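Local coordinates for Es1 family protein (Ehrlichia chaffeensis, PDB 3L3B) that probably acts in isoprenoid biosynthesis as a DJ-1/PfpI-family protein with an amidotransferase-like domain, though its exact function is uncharacterised, at residues I41-L46 / L226-M231; K59-N64 / E106-L111. All coordinates share one frame; numbering follows the deposited sequence.

Interaction 1 (I41-L46 / L226-M231); sequences IREAVL and LGIQDM
The helical segments 41-46 and 226-231 approach most closely at L46 and I228, whose CA atoms are 7.0 Å apart, with no hydrogen bond joining the two segments. The join rests on the side chain of I228, whose CB points at the opposing helix. Its CG1 stands anti to the carbonyl carbon (chi1 -72°), and the near-extended second torsion (chi2 168°) carries CD1 on to the backbone of the first helix, where it lies 3.8 Å from E43 CA. The same methyl, I228 CD1, also sits 4.0 Å from L46 CB, so it lodges over the turn that runs from E43 to L46. L46 crosses I228 at about a right angle, and its own CD1 comes within 4.1 Å of I228 CD1. The other branch of the isoleucine lies along the backbone instead: I228 CG2 is 3.9 Å from L46 O, an apolar approach to a carbonyl oxygen. In the α/β sandwich of the DJ-1/PfpI family these two helices lie side by side against one face of the central sheet, and I228 also reaches C212 in strand 209-212 and V47 in helix 41-53. E43 offers only its base to I228, with CB 4.1 Å from I228 CD1. Its carboxylate extends elsewhere, where OE1 takes a hydrogen bond from G115 N and OE2 one from Y215 N, two bonds that fix a buried acidic group. E43 also packs on C158, a placement consistent with the glutamate that accompanies the nucleophile-elbow cysteine in relatives of this family. Beyond L46, the packing continues onto L221 and Y225 of its own chain and onto L49 of the second subunit.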
loop_
_atom_site.group_PDB
_atom_site.type_symbol
_atom_site.label_atom_id
_atom_site.label_comp_id
_atom_site.label_asym_id
_atom_site.label_seq_id
_atom_site.Cartn_x
_atom_site.Cartn_y
_atom_site.Cartn_z
ATOM N N ILE B 41 -0.683 0.532 5.615
ATOM C CA ILE B 41 -0.750 0.652 4.143
ATOM C C ILE B 41 -0.917 -0.720 3.505
ATOM O O ILE B 41 -1.690 -0.842 2.566
ATOM C CB ILE B 41 0.485 1.357 3.611
ATOM C CG1 ILE B 41 0.548 2.827 4.047
ATOM C CG2 ILE B 41 0.613 1.211 2.077
ATOM C CD1 ILE B 41 1.985 3.427 3.829
ATOM N N ARG B 42 -0.236 -1.751 4.013
ATOM C CA ARG B 42 -0.357 -3.069 3.411
ATOM C C ARG B 42 -1.743 -3.641 3.638
ATOM O O ARG B 42 -2.358 -4.139 2.707
ATOM C CB ARG B 42 0.724 -4.011 3.911
ATOM C CG ARG B 42 2.082 -3.512 3.533
ATOM C CD ARG B 42 3.098 -4.020 4.503
ATOM N NE ARG B 42 4.397 -3.444 4.222
ATOM C CZ ARG B 42 5.542 -4.099 4.338
ATOM N NH1 ARG B 42 5.566 -5.356 4.753
ATOM N NH2 ARG B 42 6.660 -3.465 4.072
ATOM N N GLU B 43 -2.248 -3.509 4.849
ATOM C CA GLU B 43 -3.619 -3.922 5.155
ATOM C C GLU B 43 -4.654 -3.220 4.281
ATOM O O GLU B 43 -5.639 -3.867 3.804
ATOM C CB GLU B 43 -3.966 -3.761 6.637
ATOM C CG GLU B 43 -3.046 -4.522 7.564
ATOM C CD GLU B 43 -3.301 -4.234 9.062
ATOM O OE1 GLU B 43 -4.262 -3.480 9.428
ATOM O OE2 GLU B 43 -2.498 -4.750 9.876
ATOM N N ALA B 44 -4.482 -1.926 4.067
ATOM C CA ALA B 44 -5.434 -1.202 3.219
ATOM C C ALA B 44 -5.335 -1.677 1.789
ATOM O O ALA B 44 -6.341 -1.914 1.178
ATOM C CB ALA B 44 -5.232 0.287 3.264
ATOM N N VAL B 45 -4.129 -1.792 1.239
ATOM C CA VAL B 45 -3.986 -2.231 -0.136
ATOM C C VAL B 45 -4.579 -3.631 -0.300
ATOM O O VAL B 45 -5.284 -3.879 -1.279
ATOM C CB VAL B 45 -2.511 -2.198 -0.620
ATOM C CG1 VAL B 45 -2.322 -2.960 -1.966
ATOM C CG2 VAL B 45 -2.066 -0.744 -0.737
ATOM N N LEU B 46 -4.325 -4.527 0.668
ATOM C CA LEU B 46 -4.759 -5.926 0.542
ATOM C C LEU B 46 -6.291 -6.066 0.680
ATOM O O LEU B 46 -6.916 -6.926 0.018
ATOM C CB LEU B 46 -3.974 -6.830 1.499
ATOM C CG LEU B 46 -2.460 -6.930 1.317
ATOM C CD1 LEU B 46 -1.837 -7.713 2.472
ATOM C CD2 LEU B 46 -2.094 -7.523 -0.026
ATOM N N LEU B 226 -3.191 -13.765 3.707
ATOM C CA LEU B 226 -4.055 -14.934 3.799
ATOM C C LEU B 226 -5.202 -14.681 4.757
ATOM O O LEU B 226 -6.349 -15.034 4.479
ATOM C CB LEU B 226 -3.260 -16.153 4.217
ATOM C CG LEU B 226 -2.363 -16.738 3.153
ATOM C CD1 LEU B 226 -1.688 -17.962 3.727
ATOM C CD2 LEU B 226 -3.125 -17.045 1.835
ATOM N N GLY B 227 -4.907 -14.015 5.870
ATOM C CA GLY B 227 -5.937 -13.680 6.817
ATOM C C GLY B 227 -6.935 -12.668 6.283
ATOM O O GLY B 227 -8.096 -12.803 6.502
ATOM N N ILE B 228 -6.479 -11.632 5.591
ATOM C CA ILE B 228 -7.365 -10.611 5.002
ATOM C C ILE B 228 -8.219 -11.215 3.909
ATOM O O ILE B 228 -9.376 -10.876 3.760
ATOM C CB ILE B 228 -6.522 -9.407 4.419
ATOM C CG1 ILE B 228 -5.979 -8.614 5.588
ATOM C CG2 ILE B 228 -7.371 -8.544 3.500
ATOM C CD1 ILE B 228 -4.877 -7.549 5.282
ATOM N N GLN B 229 -7.633 -12.092 3.120
ATOM C CA GLN B 229 -8.364 -12.798 2.076
ATOM C C GLN B 229 -9.535 -13.616 2.687
ATOM O O GLN B 229 -10.638 -13.615 2.165
ATOM C CB GLN B 229 -7.404 -13.700 1.307
ATOM C CG GLN B 229 -8.058 -14.591 0.265
ATOM C CD GLN B 229 -7.047 -15.448 -0.452
ATOM O OE1 GLN B 229 -6.685 -16.522 0.016
ATOM N NE2 GLN B 229 -6.579 -14.970 -1.584
ATOM N N ASP B 230 -9.290 -14.276 3.812
ATOM C CA ASP B 230 -10.342 -15.053 4.459
ATOM C C ASP B 230 -11.467 -14.175 5.033
ATOM O O ASP B 230 -12.639 -14.542 4.994
ATOM C CB ASP B 230 -9.767 -15.880 5.582
ATOM C CG ASP B 230 -10.761 -16.939 6.064
ATOM O OD1 ASP B 230 -11.244 -16.841 7.219
ATOM O OD2 ASP B 230 -11.104 -17.816 5.249
ATOM N N MET B 231 -11.090 -13.016 5.568
ATOM C CA MET B 231 -12.052 -12.112 6.125
ATOM C C MET B 231 -13.022 -11.590 5.057
ATOM O O MET B 231 -14.227 -11.678 5.222
ATOM C CB MET B 231 -11.329 -10.953 6.808
ATOM C CG MET B 231 -12.287 -10.145 7.591
ATOM S SD MET B 231 -11.601 -8.683 8.284
ATOM C CE MET B 231 -11.542 -7.626 6.854
#

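Interaction 2 (K59-N64 / E106-L111); sequences KCFAPN and EEFDML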
loop_
_atom_site.group_PDB
_atom_site.type_symbol
_atom_site.label_atom_id
_atom_site.label_comp_id
_atom_site.label_asym_id
_atom_site.label_seq_id
_atom_site.Cartn_x
_atom_site.Cartn_y
_atom_site.Cartn_z
ATOM N N LYS B 59 -15.413 2.542 -1.985
ATOM C CA LYS B 59 -15.159 3.974 -1.802
ATOM C C LYS B 59 -14.508 4.203 -0.466
ATOM O O LYS B 59 -14.940 3.694 0.580
ATOM C CB LYS B 59 -16.462 4.794 -1.859
ATOM C CG LYS B 59 -16.877 5.258 -3.219
ATOM C CD LYS B 59 -18.216 6.000 -3.157
ATOM C CE LYS B 59 -18.624 6.607 -4.473
ATOM N NZ LYS B 59 -19.703 7.586 -4.221
ATOM N N CYS B 60 -13.499 5.041 -0.492
ATOM C CA CYS B 60 -12.720 5.310 0.662
ATOM C C CYS B 60 -13.233 6.583 1.300
ATOM O O CYS B 60 -13.507 7.567 0.595
ATOM C CB CYS B 60 -11.258 5.471 0.315
ATOM S SG CYS B 60 -10.371 3.902 -0.182
ATOM N N PHE B 61 -13.222 6.582 2.634
ATOM C CA PHE B 61 -13.664 7.706 3.449
ATOM C C PHE B 61 -12.688 7.959 4.550
ATOM O O PHE B 61 -12.076 7.047 5.039
ATOM C CB PHE B 61 -15.011 7.365 4.108
ATOM C CG PHE B 61 -16.093 7.195 3.150
ATOM C CD1 PHE B 61 -16.799 8.305 2.688
ATOM C CD2 PHE B 61 -16.424 5.926 2.679
ATOM C CE1 PHE B 61 -17.825 8.144 1.793
ATOM C CE2 PHE B 61 -17.426 5.764 1.753
ATOM C CZ PHE B 61 -18.133 6.885 1.304
ATOM N N ALA B 62 -12.534 9.212 4.928
ATOM C CA ALA B 62 -11.733 9.580 6.073
ATOM C C ALA B 62 -12.231 10.926 6.649
ATOM O O ALA B 62 -12.810 11.744 5.936
ATOM C CB ALA B 62 -10.275 9.722 5.681
ATOM N N PRO B 63 -11.927 11.179 7.923
ATOM C CA PRO B 63 -12.345 12.404 8.557
ATOM C C PRO B 63 -11.416 13.530 8.174
ATOM O O PRO B 63 -10.213 13.302 8.057
ATOM C CB PRO B 63 -12.201 12.077 10.041
ATOM C CG PRO B 63 -11.108 11.101 10.078
ATOM C CD PRO B 63 -11.395 10.220 8.904
ATOM N N ASN B 64 -11.981 14.718 7.979
ATOM C CA ASN B 64 -11.203 15.900 7.596
ATOM C C ASN B 64 -10.669 16.574 8.876
ATOM O O ASN B 64 -11.157 17.610 9.287
ATOM C CB ASN B 64 -12.073 16.861 6.753
ATOM C CG ASN B 64 -11.322 18.101 6.281
ATOM O OD1 ASN B 64 -10.119 18.097 6.140
ATOM N ND2 ASN B 64 -12.058 19.178 6.063
ATOM N N GLU B 106 -26.700 3.703 3.055
ATOM C CA GLU B 106 -27.610 3.005 2.136
ATOM C C GLU B 106 -26.965 2.677 0.775
ATOM O O GLU B 106 -27.391 1.751 0.092
ATOM C CB GLU B 106 -28.902 3.818 1.931
ATOM N N GLU B 107 -25.913 3.395 0.384
ATOM C CA GLU B 107 -25.231 3.109 -0.897
ATOM C C GLU B 107 -24.285 1.920 -0.825
ATOM O O GLU B 107 -23.755 1.509 -1.858
ATOM C CB GLU B 107 -24.486 4.348 -1.423
ATOM C CG GLU B 107 -25.417 5.527 -1.749
ATOM C CD GLU B 107 -24.683 6.799 -2.221
ATOM O OE1 GLU B 107 -25.350 7.852 -2.299
ATOM O OE2 GLU B 107 -23.463 6.752 -2.504
ATOM N N PHE B 108 -24.053 1.391 0.378
ATOM C CA PHE B 108 -23.117 0.291 0.592
ATOM C C PHE B 108 -23.786 -0.936 1.209
ATOM O O PHE B 108 -24.798 -0.819 1.881
ATOM C CB PHE B 108 -21.926 0.748 1.475
ATOM C CG PHE B 108 -21.215 1.941 0.948
ATOM C CD1 PHE B 108 -20.287 1.809 -0.050
ATOM C CD2 PHE B 108 -21.529 3.211 1.413
ATOM C CE1 PHE B 108 -19.632 2.920 -0.568
ATOM C CE2 PHE B 108 -20.928 4.317 0.907
ATOM C CZ PHE B 108 -19.956 4.183 -0.099
ATOM N N ASP B 109 -23.170 -2.093 0.962
ATOM C CA ASP B 109 -23.527 -3.370 1.570
ATOM C C ASP B 109 -22.712 -3.752 2.815
ATOM O O ASP B 109 -23.155 -4.594 3.606
ATOM C CB ASP B 109 -23.315 -4.478 0.545
ATOM C CG ASP B 109 -24.078 -4.242 -0.696
ATOM O OD1 ASP B 109 -25.292 -4.423 -0.674
ATOM O OD2 ASP B 109 -23.473 -3.856 -1.692
ATOM N N MET B 110 -21.525 -3.153 2.968
ATOM C CA MET B 110 -20.568 -3.529 3.996
ATOM C C MET B 110 -19.545 -2.392 4.209
ATOM O O MET B 110 -19.466 -1.469 3.404
ATOM C CB MET B 110 -19.836 -4.822 3.598
ATOM C CG MET B 110 -19.028 -4.761 2.236
ATOM S SD MET B 110 -18.123 -6.308 1.787
ATOM C CE MET B 110 -16.571 -6.028 2.614
ATOM N N LEU B 111 -18.745 -2.540 5.262
ATOM C CA LEU B 111 -17.726 -1.609 5.688
ATOM C C LEU B 111 -16.509 -2.412 6.046
ATOM O O LEU B 111 -16.631 -3.447 6.687
ATOM C CB LEU B 111 -18.217 -0.850 6.929
ATOM C CG LEU B 111 -17.224 0.063 7.628
ATOM C CD1 LEU B 111 -16.846 1.214 6.653
ATOM C CD2 LEU B 111 -17.739 0.576 8.921
#
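K59, in strand 56-62, lays its aliphatic part against the rim of the F108 ring. Its CB lies near the plane of that ring, 3.9 Å from F108 CE1, while K59 CD is 4.0 Å from F108 CZ. The lysine and the phenylalanine cross at about a right angle. From CG onward K59 is extended, which takes its ammonium toward E107; K59 NZ stops 4.2 Å from E107 OE2, a distance beyond a salt bridge, so any attraction there is probably loose and long-range. C60 turns its CB away, and F61, next along the strand, again points toward the second segment. With CG beside its own backbone N (chi1 -65°), the F61 side chain runs out to meet F108, which comes from the opposite direction. F108 CZ lies in the plane of the F61 ring, at its edge, 3.5 Å from F61 CE2 and equally close to F61 CZ. The two ring planes stand at 87°, with centroids 5.6 Å apart, an oblique pairing. One face of F108 is approached by E107 CB near the rim, 4.2 Å above the plane. I103 and Y98 also pack on F61, making the ring pair part of a larger apolar cluster. F61 and L111 both touch A27 of strand 24-29, which runs between strands 56-62 and 110-113. Side chains from strand 56-62 and from the lead-in to strand 110-113 thus meet over that intervening strand, an arrangement belonging to the largely parallel central sheet of the flavodoxin-like DJ-1/PfpI fold.

Overall arrangement
The centres of the two interactions lie about 17 Å apart, and their nearest atoms are about 7 Å from each other without touching. Along the chain, interaction 2 is nested inside the loop that interaction 1 closes: helix 41-53 leads directly into strand 56-62, strand 110-113 comes later, after three short strands and helix 85-92, and helix 221-238 comes near the C terminus. Interaction 1 joins two helices that pack on the central sheet, while interaction 2 relates strand 56-62 to the lead-in of strand 110-113, on either side of strand 24-29, within the same α/β domain. Interaction 1 also borders the second subunit, whereas no other chain of the assembly touches interaction 2.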